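Local atomic coordinates of lipolytic enzyme, G-D-S-L family (Bacteroides thetaiotaomicron, PDB entry 7BR2), a protein that hydrolyses esters as a serine esterase of the SGNH (GDSL) family and metabolises the drug diltiazem in the gut. Residues 272-277 and 294-299; 316-321 and 335-340; 353-358 and 431-436; 363-368 and 421-426. All blocks are in the same frame, centred on the assembly; numbering follows the deposited sequence.

Interaction 1. Residues 272-277 and 294-299; sequences YPLDTI and VPFMEE
An offset edge-to-face ring pair, Y272 with F296, anchors the long loop after strand 260-267 to the opening turn of helix 296-300, against helices 35-46 and 210-223 of the SGNH hydrolase fold. The two planes stand at 70°, with the ring centroids of Y272 and F296 5.4 Å apart. F296 presents its outer end: CZ sits over the rim of one face of the tyrosine, 3.8 Å from Y272 CD2. The other face of Y272 is taken by CD of its neighbour P273, so the ring is clamped between a proline and an aromatic edge. Both aromatic residues carry CG anti to the backbone N (chi1 -170° for Y272), which sends the rings out into the gap between the loop and the helix. The tyrosine does not end in the apolar patch; its OH bonds the backbone O of F38, while its backbone N is held by the side chain of N301. Cut back to an alanine, this position would probably leave the F296 edge without the face it leans on and the F38 carbonyl without its hydroxyl mate. F296 also packs on M214 and Y218 of helix 210-223, so the helix start lies against that helix. L274 fills in beside the pair: its CD2 lies at the edge of the Y272 ring and 4.3 Å from F296 CE2. Its other methyl faces the bent methionine side chain, L274 CD1 lying 4.2 Å from M297 SD.

Interaction 2. Residues 316-321 and 335-340; sequences LLIDDQ and INLAAE
L316 and L337 meet methyl to methyl at the tight end of this contact, CD2 of L316 lying 3.8 Å from CD2 of L337. The same L316 CD2 also touches the chain end of I335, whose CD1 is 4.1 Å away, so one methyl is shared by two partners. It gets there because L316 CG stands anti to the backbone N (chi1 168°), which carries the branch across to the other segment. All the side chains that touch are buried and purely aliphatic. Two residues on, the contact thins to one methyl pair, I318 CD1 4.2 Å from L337 CD1. Beyond I318 the chain leaves the contact in a type I' turn, closed by a pair of backbone bonds, of which Q321 N to I318 O is 3.0 Å; D319 and D320 form its tip, D320 on the exposed side, and Q321 starts the returning strand. On the partner side, N336 OD1 accepts from A338 N at 3.0 Å in an Asx turn at the start of the 3-10 turn that carries L337; the same OD1 also accepts from E303 N. A339 ends up on the exposed side. The contact thus joins two sheets, strand 313-318 belonging to an antiparallel one and 335-336 to the edge of a mixed one. W326 of strand 321-327 packs on both L316 and I335, I445 and L447 of strand 443-449 lie against L316, and the start of helix 344-377 covers I318 and L337 through Q345.

Interaction 3. Residues 353-358 and 431-436; sequences MHLNEY and ISKIYE
K433 NZ pairs with E436 OE2 at 3.3 Å, a salt bridge along one face of helix 417-437, while the lysine's CG rests 4.0 Å from L355 CD1 on helix 344-377. Bends at chi2 and chi3 turn the ammonium away from the partner helix, so K433 offers its aliphatic stem to the leucine and keeps its charge for the exposed side. The two helical segments run antiparallel, their axes 9.5 Å apart at a crossing angle of -163°. I434 makes the closest approach: its CG1 comes within 3.6 Å of L355 CB, and the two side chains lie alongside each other, pointing opposite ways. CD1 of I434 goes further in, 3.9 Å from N356 CB and close to the N356 backbone N. The amide of N356 looks elsewhere: OD1 accepts from R359, and ND2 bonds the backbone O of S37. M44 of helix 35-46 packs on both I434 and N356. The chemistry is thus graded across the interface, from aliphatic contact and an amide bonded through both OD1 and ND2 inside to a paired charge at the exposed margin, which suggests that close hydrocarbon packing, not charge, holds the helices together here.

Interaction 4. Residues 363-368 and 421-426; sequences ERTFRE and DAREQE
With CG anti to the carbonyl carbon in both residues (chi1 -81° for F366, -59° for R423), the phenylalanine ring is thrown across the gap while the arginine bends aside at chi2 and chi3, and the outer end of the ring comes to lie on the backbone of helix 417-437. CE1 of F366 is 3.6 Å from R423 CB, and CZ is 3.6 Å from E424 N, which meets the ring at its edge. The E424 side chain runs across that of F366, its carboxylate plane turned 32° from the ring, with OE1 3.7 Å from F366 CE2. Were the ring of F366 replaced by the methyl of an alanine, a gap would probably open between the helices, and R423 CB and the E424 stem would lose the surface they rest on. Beside the ring a water forms the polar link: it donates to T365 OG1 at 2.6 Å and accepts from R423 NE at 2.7 Å. T365 OG1 is also bonded to the backbone O of L362, so the hydroxyl is tied to its own helix as well as to the water. The guanidinium of R423 is steadied from its own side too, NH1 meeting E426 OE1 at 3.0 Å in a salt bridge. M414 of helix 408-414 packs against T365 and F366, and M427 of helix 417-437 against F366. The axes of the two antiparallel segments are 10.7 Å apart, a spacing spanned here by the F366 ring and the water. The contact therefore implies an apolar wedge flanked by hydrated charge, with R423 paired inside its own helix and coupled to helix 344-377 through solvent.

Overall arrangement
Along the chain, interaction 1 is complete before interaction 2 begins, and both precede the long helix 344-377. Interactions 3 and 4 follow on that helix, each pairing it with helix 417-437; both segments of interaction 4 fall between those of interaction 3, as expected of antiparallel helices, and the two centres lie 15 Å apart. Interaction 1 touches both neighbours: M297 CE packs on N336 and A339 of interaction 2, and M353 of interaction 3 lies against P273 and D275. Interactions 2 and 4 are the far ends, centres 37 Å apart. Together they run from the β-sheets through the loop beside the hydrolase helices to the helical pair, packing these parts of the chain into one folded unit.

Interaction 1. Residues 272-277 and 294-299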
# COMPACT_ATOMS: atom_id res chain seq x y z
N TYR A 272 -0.12 -11.24 -7.74
CA TYR A 272 0.36 -10.25 -6.79
C TYR A 272 1.44 -10.87 -5.93
O TYR A 272 1.20 -11.91 -5.30
CB TYR A 272 -0.76 -9.73 -5.90
CG TYR A 272 -0.30 -8.55 -5.09
CD1 TYR A 272 -0.34 -7.26 -5.63
CD2 TYR A 272 0.21 -8.72 -3.80
CE1 TYR A 272 0.09 -6.17 -4.89
CE2 TYR A 272 0.64 -7.63 -3.06
CZ TYR A 272 0.58 -6.36 -3.62
OH TYR A 272 1.01 -5.27 -2.88
N PRO A 273 2.65 -10.31 -5.92
CA PRO A 273 3.74 -10.89 -5.12
C PRO A 273 3.76 -10.34 -3.71
O PRO A 273 3.54 -9.15 -3.47
CB PRO A 273 4.98 -10.49 -5.92
CG PRO A 273 4.61 -9.22 -6.55
CD PRO A 273 3.12 -9.23 -6.79
N LEU A 274 4.04 -11.24 -2.76
CA LEU A 274 4.02 -10.93 -1.34
C LEU A 274 5.42 -11.13 -0.77
O LEU A 274 6.01 -12.20 -0.91
CB LEU A 274 3.01 -11.81 -0.61
CG LEU A 274 1.56 -11.53 -1.01
CD1 LEU A 274 0.61 -12.62 -0.55
CD2 LEU A 274 1.11 -10.16 -0.52
N ASP A 275 5.94 -10.08 -0.15
CA ASP A 275 7.22 -10.17 0.53
C ASP A 275 7.04 -10.94 1.83
O ASP A 275 6.16 -10.61 2.64
CB ASP A 275 7.75 -8.76 0.79
CG ASP A 275 9.25 -8.72 0.99
OD1 ASP A 275 9.86 -9.79 1.20
OD2 ASP A 275 9.80 -7.60 0.96
N THR A 276 7.87 -11.96 2.05
CA THR A 276 7.78 -12.77 3.26
C THR A 276 8.75 -12.33 4.33
O THR A 276 8.75 -12.90 5.42
CB THR A 276 8.04 -14.25 2.95
OG1 THR A 276 9.38 -14.40 2.46
CG2 THR A 276 7.08 -14.75 1.92
N ILE A 277 9.55 -11.29 4.06
CA ILE A 277 10.55 -10.78 5.00
C ILE A 277 9.93 -9.66 5.81
O ILE A 277 9.26 -8.77 5.26
CB ILE A 277 11.80 -10.29 4.25
CG1 ILE A 277 12.46 -11.41 3.44
CG2 ILE A 277 12.80 -9.69 5.23
CD1 ILE A 277 12.93 -12.57 4.28
N VAL A 294 -6.93 -11.08 6.32
CA VAL A 294 -8.05 -10.73 5.46
C VAL A 294 -8.10 -11.74 4.34
O VAL A 294 -7.11 -12.44 4.07
CB VAL A 294 -7.93 -9.29 4.89
CG1 VAL A 294 -8.01 -8.25 6.00
CG2 VAL A 294 -6.61 -9.11 4.11
N PRO A 295 -9.26 -11.89 3.67
CA PRO A 295 -9.32 -12.84 2.55
C PRO A 295 -8.60 -12.30 1.33
O PRO A 295 -9.23 -12.11 0.28
CB PRO A 295 -10.83 -13.00 2.30
CG PRO A 295 -11.52 -12.04 3.19
CD PRO A 295 -10.52 -11.14 3.82
N PHE A 296 -7.30 -12.00 1.45
CA PHE A 296 -6.61 -11.33 0.35
C PHE A 296 -6.42 -12.26 -0.84
O PHE A 296 -6.61 -11.86 -1.99
CB PHE A 296 -5.25 -10.76 0.78
CG PHE A 296 -4.55 -10.05 -0.34
CD1 PHE A 296 -4.94 -8.77 -0.73
CD2 PHE A 296 -3.54 -10.67 -1.06
CE1 PHE A 296 -4.33 -8.12 -1.78
CE2 PHE A 296 -2.91 -10.01 -2.12
CZ PHE A 296 -3.31 -8.74 -2.48
N MET A 297 -5.99 -13.50 -0.58
CA MET A 297 -5.80 -14.47 -1.65
C MET A 297 -7.10 -14.72 -2.41
O MET A 297 -7.11 -14.76 -3.65
CB MET A 297 -5.26 -15.77 -1.07
CG MET A 297 -3.89 -15.60 -0.47
SD MET A 297 -2.73 -14.87 -1.65
CE MET A 297 -2.41 -16.29 -2.69
N GLU A 298 -8.20 -14.88 -1.68
CA GLU A 298 -9.48 -15.19 -2.33
C GLU A 298 -10.04 -14.00 -3.10
O GLU A 298 -10.60 -14.16 -4.20
CB GLU A 298 -10.49 -15.67 -1.28
CG GLU A 298 -10.05 -16.90 -0.51
CD GLU A 298 -9.26 -16.56 0.74
OE1 GLU A 298 -8.46 -15.59 0.70
OE2 GLU A 298 -9.43 -17.25 1.77
N GLU A 299 -9.91 -12.78 -2.56
CA GLU A 299 -10.56 -11.65 -3.19
C GLU A 299 -9.70 -10.96 -4.24
O GLU A 299 -10.24 -10.39 -5.20
CB GLU A 299 -11.00 -10.62 -2.14
CG GLU A 299 -12.11 -11.14 -1.25
CD GLU A 299 -12.62 -10.13 -0.25
OE1 GLU A 299 -12.37 -8.92 -0.42
OE2 GLU A 299 -13.28 -10.56 0.73

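Interaction 2. Residues 316-321 and 335-340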
# COMPACT_ATOMS: atom_id res chain seq x y z
N LEU A 316 2.26 -30.79 -11.60
CA LEU A 316 2.12 -29.54 -12.33
C LEU A 316 3.50 -28.98 -12.60
O LEU A 316 4.29 -28.78 -11.67
CB LEU A 316 1.29 -28.53 -11.54
CG LEU A 316 1.34 -27.12 -12.12
CD1 LEU A 316 0.78 -27.08 -13.54
CD2 LEU A 316 0.62 -26.15 -11.22
N LEU A 317 3.79 -28.73 -13.88
CA LEU A 317 4.99 -28.03 -14.30
C LEU A 317 4.58 -26.83 -15.15
O LEU A 317 3.63 -26.90 -15.92
CB LEU A 317 5.92 -28.93 -15.11
CG LEU A 317 6.50 -30.19 -14.45
CD1 LEU A 317 5.64 -31.38 -14.79
CD2 LEU A 317 7.92 -30.42 -14.92
N ILE A 318 5.28 -25.71 -14.97
CA ILE A 318 5.07 -24.54 -15.81
C ILE A 318 6.43 -24.15 -16.36
O ILE A 318 7.37 -23.95 -15.58
CB ILE A 318 4.43 -23.38 -15.04
CG1 ILE A 318 3.10 -23.84 -14.42
CG2 ILE A 318 4.20 -22.18 -15.98
CD1 ILE A 318 2.25 -22.73 -13.83
N ASP A 319 6.54 -24.08 -17.68
CA ASP A 319 7.82 -23.84 -18.34
C ASP A 319 8.90 -24.80 -17.84
O ASP A 319 10.05 -24.42 -17.62
CB ASP A 319 8.26 -22.38 -18.19
CG ASP A 319 7.63 -21.48 -19.23
OD1 ASP A 319 6.86 -21.99 -20.07
OD2 ASP A 319 7.92 -20.26 -19.21
N ASP A 320 8.48 -26.04 -17.56
CA ASP A 320 9.33 -27.15 -17.14
C ASP A 320 9.86 -27.01 -15.71
O ASP A 320 10.85 -27.68 -15.35
CB ASP A 320 10.49 -27.39 -18.12
CG ASP A 320 11.02 -28.83 -18.06
OD1 ASP A 320 10.19 -29.77 -17.99
OD2 ASP A 320 12.25 -29.03 -18.09
N GLN A 321 9.23 -26.19 -14.88
CA GLN A 321 9.59 -26.10 -13.47
C GLN A 321 8.51 -26.78 -12.64
O GLN A 321 7.33 -26.41 -12.73
CB GLN A 321 9.78 -24.66 -13.01
CG GLN A 321 11.21 -24.34 -12.56
CD GLN A 321 11.64 -25.07 -11.27
OE1 GLN A 321 10.89 -25.14 -10.27
NE2 GLN A 321 12.86 -25.63 -11.29
N ILE A 335 -7.08 -24.93 -8.59
CA ILE A 335 -5.99 -24.57 -7.69
C ILE A 335 -5.55 -23.14 -7.99
O ILE A 335 -5.69 -22.65 -9.11
CB ILE A 335 -4.80 -25.55 -7.79
CG1 ILE A 335 -4.29 -25.62 -9.22
CG2 ILE A 335 -5.20 -26.93 -7.29
CD1 ILE A 335 -2.99 -26.36 -9.33
N ASN A 336 -5.08 -22.45 -6.95
CA ASN A 336 -4.65 -21.06 -7.08
C ASN A 336 -3.17 -21.01 -7.44
O ASN A 336 -2.30 -21.29 -6.60
CB ASN A 336 -4.93 -20.29 -5.79
CG ASN A 336 -4.68 -18.81 -5.94
OD1 ASN A 336 -4.40 -18.33 -7.05
ND2 ASN A 336 -4.81 -18.07 -4.84
N LEU A 337 -2.87 -20.66 -8.69
CA LEU A 337 -1.47 -20.53 -9.08
C LEU A 337 -0.80 -19.35 -8.37
O LEU A 337 0.42 -19.37 -8.17
CB LEU A 337 -1.35 -20.38 -10.59
CG LEU A 337 -1.82 -21.57 -11.43
CD1 LEU A 337 -1.56 -21.29 -12.90
CD2 LEU A 337 -1.11 -22.83 -10.96
N ALA A 338 -1.56 -18.33 -7.97
CA ALA A 338 -0.98 -17.19 -7.26
C ALA A 338 -0.46 -17.52 -5.87
O ALA A 338 0.23 -16.67 -5.27
CB ALA A 338 -2.01 -16.06 -7.16
N ALA A 339 -0.77 -18.69 -5.31
CA ALA A 339 -0.20 -19.13 -4.04
C ALA A 339 1.00 -20.04 -4.22
O ALA A 339 1.58 -20.50 -3.23
CB ALA A 339 -1.27 -19.83 -3.20
N GLU A 340 1.40 -20.31 -5.46
CA GLU A 340 2.50 -21.22 -5.76
C GLU A 340 3.70 -20.37 -6.17
O GLU A 340 3.82 -19.96 -7.33
CB GLU A 340 2.09 -22.20 -6.85
CG GLU A 340 0.84 -23.00 -6.51
CD GLU A 340 1.02 -23.82 -5.25
OE1 GLU A 340 2.15 -24.28 -4.99
OE2 GLU A 340 0.02 -24.01 -4.51

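Interaction 3. Residues 353-358 and 431-436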
# COMPACT_ATOMS: atom_id res chain seq x y z
N MET A 353 8.47 -6.87 -7.50
CA MET A 353 8.29 -6.49 -6.10
C MET A 353 9.58 -5.97 -5.50
O MET A 353 9.58 -4.97 -4.76
CB MET A 353 7.78 -7.70 -5.30
CG MET A 353 7.68 -7.50 -3.79
SD MET A 353 7.50 -9.07 -2.87
CE MET A 353 9.20 -9.65 -2.76
N HIS A 354 10.70 -6.64 -5.79
CA HIS A 354 11.99 -6.20 -5.26
C HIS A 354 12.41 -4.86 -5.86
O HIS A 354 12.90 -3.98 -5.14
CB HIS A 354 13.05 -7.26 -5.55
CG HIS A 354 12.88 -8.52 -4.76
ND1 HIS A 354 12.67 -8.53 -3.40
CD2 HIS A 354 12.93 -9.82 -5.14
CE1 HIS A 354 12.58 -9.78 -2.98
NE2 HIS A 354 12.73 -10.58 -4.02
N LEU A 355 12.24 -4.70 -7.18
CA LEU A 355 12.50 -3.41 -7.81
C LEU A 355 11.70 -2.30 -7.13
O LEU A 355 12.23 -1.21 -6.85
CB LEU A 355 12.17 -3.48 -9.30
CG LEU A 355 13.13 -4.35 -10.13
CD1 LEU A 355 12.56 -4.66 -11.50
CD2 LEU A 355 14.49 -3.68 -10.26
N ASN A 356 10.42 -2.58 -6.85
CA ASN A 356 9.54 -1.58 -6.25
C ASN A 356 9.98 -1.23 -4.84
O ASN A 356 9.86 -0.08 -4.41
CB ASN A 356 8.11 -2.10 -6.24
CG ASN A 356 7.13 -1.09 -5.69
OD1 ASN A 356 7.08 0.06 -6.15
ND2 ASN A 356 6.36 -1.49 -4.68
N GLU A 357 10.50 -2.21 -4.09
CA GLU A 357 11.00 -1.93 -2.74
C GLU A 357 12.28 -1.07 -2.77
O GLU A 357 12.42 -0.12 -1.98
CB GLU A 357 11.22 -3.26 -2.00
CG GLU A 357 12.01 -3.18 -0.70
CD GLU A 357 11.26 -2.51 0.44
OE1 GLU A 357 10.01 -2.40 0.38
OE2 GLU A 357 11.94 -2.08 1.41
N TYR A 358 13.21 -1.37 -3.69
CA TYR A 358 14.37 -0.49 -3.89
C TYR A 358 13.92 0.94 -4.15
O TYR A 358 14.45 1.91 -3.57
CB TYR A 358 15.20 -0.96 -5.10
CG TYR A 358 16.08 -2.17 -4.90
CD1 TYR A 358 16.98 -2.24 -3.84
CD2 TYR A 358 16.06 -3.22 -5.81
CE1 TYR A 358 17.82 -3.32 -3.68
CE2 TYR A 358 16.90 -4.32 -5.64
CZ TYR A 358 17.76 -4.36 -4.58
OH TYR A 358 18.60 -5.44 -4.39
N ILE A 431 11.49 2.30 -12.04
CA ILE A 431 10.12 2.32 -12.53
C ILE A 431 10.06 1.88 -13.99
O ILE A 431 9.14 1.14 -14.40
CB ILE A 431 9.51 3.72 -12.31
CG1 ILE A 431 9.49 4.05 -10.81
CG2 ILE A 431 8.09 3.80 -12.88
CD1 ILE A 431 9.28 5.52 -10.46
N SER A 432 11.01 2.34 -14.81
CA SER A 432 11.06 1.90 -16.20
C SER A 432 11.32 0.41 -16.29
O SER A 432 10.72 -0.28 -17.12
CB SER A 432 12.12 2.67 -16.99
OG SER A 432 11.78 4.04 -17.05
N LYS A 433 12.24 -0.11 -15.47
CA LYS A 433 12.47 -1.55 -15.52
C LYS A 433 11.19 -2.31 -15.19
O LYS A 433 10.82 -3.26 -15.89
CB LYS A 433 13.60 -1.94 -14.57
CG LYS A 433 14.22 -3.30 -14.87
CD LYS A 433 14.64 -3.35 -16.33
CE LYS A 433 15.98 -4.00 -16.50
NZ LYS A 433 16.51 -3.90 -17.88
N ILE A 434 10.48 -1.87 -14.14
CA ILE A 434 9.24 -2.52 -13.75
C ILE A 434 8.26 -2.55 -14.92
O ILE A 434 7.69 -3.60 -15.24
CB ILE A 434 8.63 -1.85 -12.51
CG1 ILE A 434 9.37 -2.29 -11.25
CG2 ILE A 434 7.15 -2.18 -12.39
CD1 ILE A 434 9.02 -1.46 -10.03
N TYR A 435 8.03 -1.40 -15.56
CA TYR A 435 7.06 -1.37 -16.66
C TYR A 435 7.62 -1.93 -17.96
O TYR A 435 6.89 -2.00 -18.96
CB TYR A 435 6.53 0.04 -16.85
CG TYR A 435 5.47 0.39 -15.83
CD1 TYR A 435 4.17 -0.04 -15.98
CD2 TYR A 435 5.79 1.12 -14.68
CE1 TYR A 435 3.20 0.25 -15.05
CE2 TYR A 435 4.83 1.42 -13.74
CZ TYR A 435 3.52 0.98 -13.93
OH TYR A 435 2.53 1.27 -13.03
N GLU A 436 8.88 -2.34 -17.97
CA GLU A 436 9.42 -3.08 -19.10
C GLU A 436 9.29 -4.60 -18.91
O GLU A 436 9.02 -5.31 -19.88
CB GLU A 436 10.88 -2.67 -19.31
CG GLU A 436 11.76 -3.60 -20.13
CD GLU A 436 13.25 -3.21 -20.03
OE1 GLU A 436 13.54 -2.01 -19.82
OE2 GLU A 436 14.12 -4.11 -20.12

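Interaction 4. Residues 363-368 and 421-426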
# COMPACT_ATOMS: atom_id res chain seq x y z
N GLU A 363 12.73 6.72 -2.47
CA GLU A 363 11.72 7.74 -2.19
C GLU A 363 11.75 8.15 -0.72
O GLU A 363 11.59 9.34 -0.39
CB GLU A 363 10.33 7.26 -2.59
CG GLU A 363 9.29 8.36 -2.57
CD GLU A 363 7.88 7.88 -2.93
OE1 GLU A 363 7.60 6.66 -2.83
OE2 GLU A 363 7.06 8.75 -3.33
N ARG A 364 12.01 7.20 0.18
CA ARG A 364 12.10 7.56 1.60
C ARG A 364 13.22 8.55 1.85
O ARG A 364 13.10 9.44 2.70
CB ARG A 364 12.30 6.32 2.48
CG ARG A 364 11.01 5.53 2.77
CD ARG A 364 10.68 5.49 4.26
NE ARG A 364 10.49 6.82 4.83
CZ ARG A 364 11.41 7.47 5.55
NH1 ARG A 364 11.14 8.67 6.03
NH2 ARG A 364 12.59 6.91 5.77
N THR A 365 14.34 8.42 1.13
CA THR A 365 15.39 9.43 1.33
C THR A 365 14.88 10.81 0.93
O THR A 365 15.16 11.81 1.60
CB THR A 365 16.68 9.09 0.58
OG1 THR A 365 16.54 9.35 -0.83
CG2 THR A 365 17.07 7.64 0.81
N PHE A 366 14.06 10.86 -0.13
CA PHE A 366 13.44 12.15 -0.46
C PHE A 366 12.51 12.64 0.64
O PHE A 366 12.39 13.85 0.88
CB PHE A 366 12.70 12.07 -1.80
CG PHE A 366 13.60 12.20 -3.00
CD1 PHE A 366 14.28 11.10 -3.50
CD2 PHE A 366 13.74 13.42 -3.66
CE1 PHE A 366 15.11 11.21 -4.62
CE2 PHE A 366 14.56 13.54 -4.78
CZ PHE A 366 15.26 12.42 -5.26
N ARG A 367 11.85 11.71 1.35
CA ARG A 367 10.96 12.11 2.45
C ARG A 367 11.76 12.67 3.64
O ARG A 367 11.30 13.60 4.33
CB ARG A 367 10.11 10.93 2.92
CG ARG A 367 9.12 10.36 1.91
CD ARG A 367 8.54 11.42 1.02
NE ARG A 367 7.60 12.26 1.74
CZ ARG A 367 7.27 13.49 1.37
NH1 ARG A 367 6.40 14.19 2.09
NH2 ARG A 367 7.82 14.02 0.28
N GLU A 368 12.93 12.11 3.91
CA GLU A 368 13.81 12.67 4.94
C GLU A 368 14.25 14.08 4.56
O GLU A 368 14.28 15.00 5.40
CB GLU A 368 15.04 11.76 5.14
CG GLU A 368 14.72 10.35 5.64
CD GLU A 368 14.40 10.31 7.13
OE1 GLU A 368 14.82 11.23 7.85
OE2 GLU A 368 13.71 9.37 7.58
N ASP A 421 18.31 15.38 -8.63
CA ASP A 421 18.06 14.96 -10.01
C ASP A 421 18.55 13.54 -10.25
O ASP A 421 17.83 12.71 -10.80
CB ASP A 421 18.73 15.92 -11.00
CG ASP A 421 18.02 17.26 -11.12
OD1 ASP A 421 16.85 17.39 -10.69
OD2 ASP A 421 18.66 18.21 -11.65
N ALA A 422 19.79 13.24 -9.85
CA ALA A 422 20.33 11.90 -10.10
C ALA A 422 19.53 10.81 -9.38
O ALA A 422 19.30 9.73 -9.94
CB ALA A 422 21.80 11.85 -9.70
N ARG A 423 19.12 11.07 -8.14
CA ARG A 423 18.42 10.05 -7.35
C ARG A 423 17.00 9.85 -7.87
O ARG A 423 16.49 8.72 -7.87
CB ARG A 423 18.40 10.46 -5.88
CG ARG A 423 19.79 10.65 -5.28
CD ARG A 423 20.54 9.32 -5.14
NE ARG A 423 20.31 8.75 -3.81
CZ ARG A 423 20.65 7.52 -3.42
NH1 ARG A 423 21.24 6.67 -4.25
NH2 ARG A 423 20.40 7.15 -2.18
N GLU A 424 16.37 10.93 -8.34
CA GLU A 424 15.11 10.81 -9.06
C GLU A 424 15.29 9.99 -10.33
O GLU A 424 14.43 9.17 -10.69
CB GLU A 424 14.58 12.19 -9.43
CG GLU A 424 13.42 12.69 -8.59
CD GLU A 424 13.18 14.16 -8.82
OE1 GLU A 424 12.99 14.91 -7.83
OE2 GLU A 424 13.22 14.58 -10.00
N GLN A 425 16.40 10.21 -11.03
CA GLN A 425 16.69 9.43 -12.22
C GLN A 425 16.83 7.96 -11.87
O GLN A 425 16.45 7.09 -12.65
CB GLN A 425 17.95 9.96 -12.87
CG GLN A 425 18.15 9.53 -14.29
CD GLN A 425 19.30 10.28 -14.94
OE1 GLN A 425 19.83 11.24 -14.36
NE2 GLN A 425 19.69 9.85 -16.14
N GLU A 426 17.39 7.68 -10.70
CA GLU A 426 17.49 6.30 -10.22
C GLU A 426 16.11 5.68 -9.98
O GLU A 426 15.83 4.53 -10.37
CB GLU A 426 18.32 6.27 -8.94
CG GLU A 426 19.81 6.27 -9.16
CD GLU A 426 20.56 6.07 -7.86
OE1 GLU A 426 21.06 7.04 -7.24
OE2 GLU A 426 20.66 4.89 -7.45
O HOH W 1 18.93 9.88 -1.72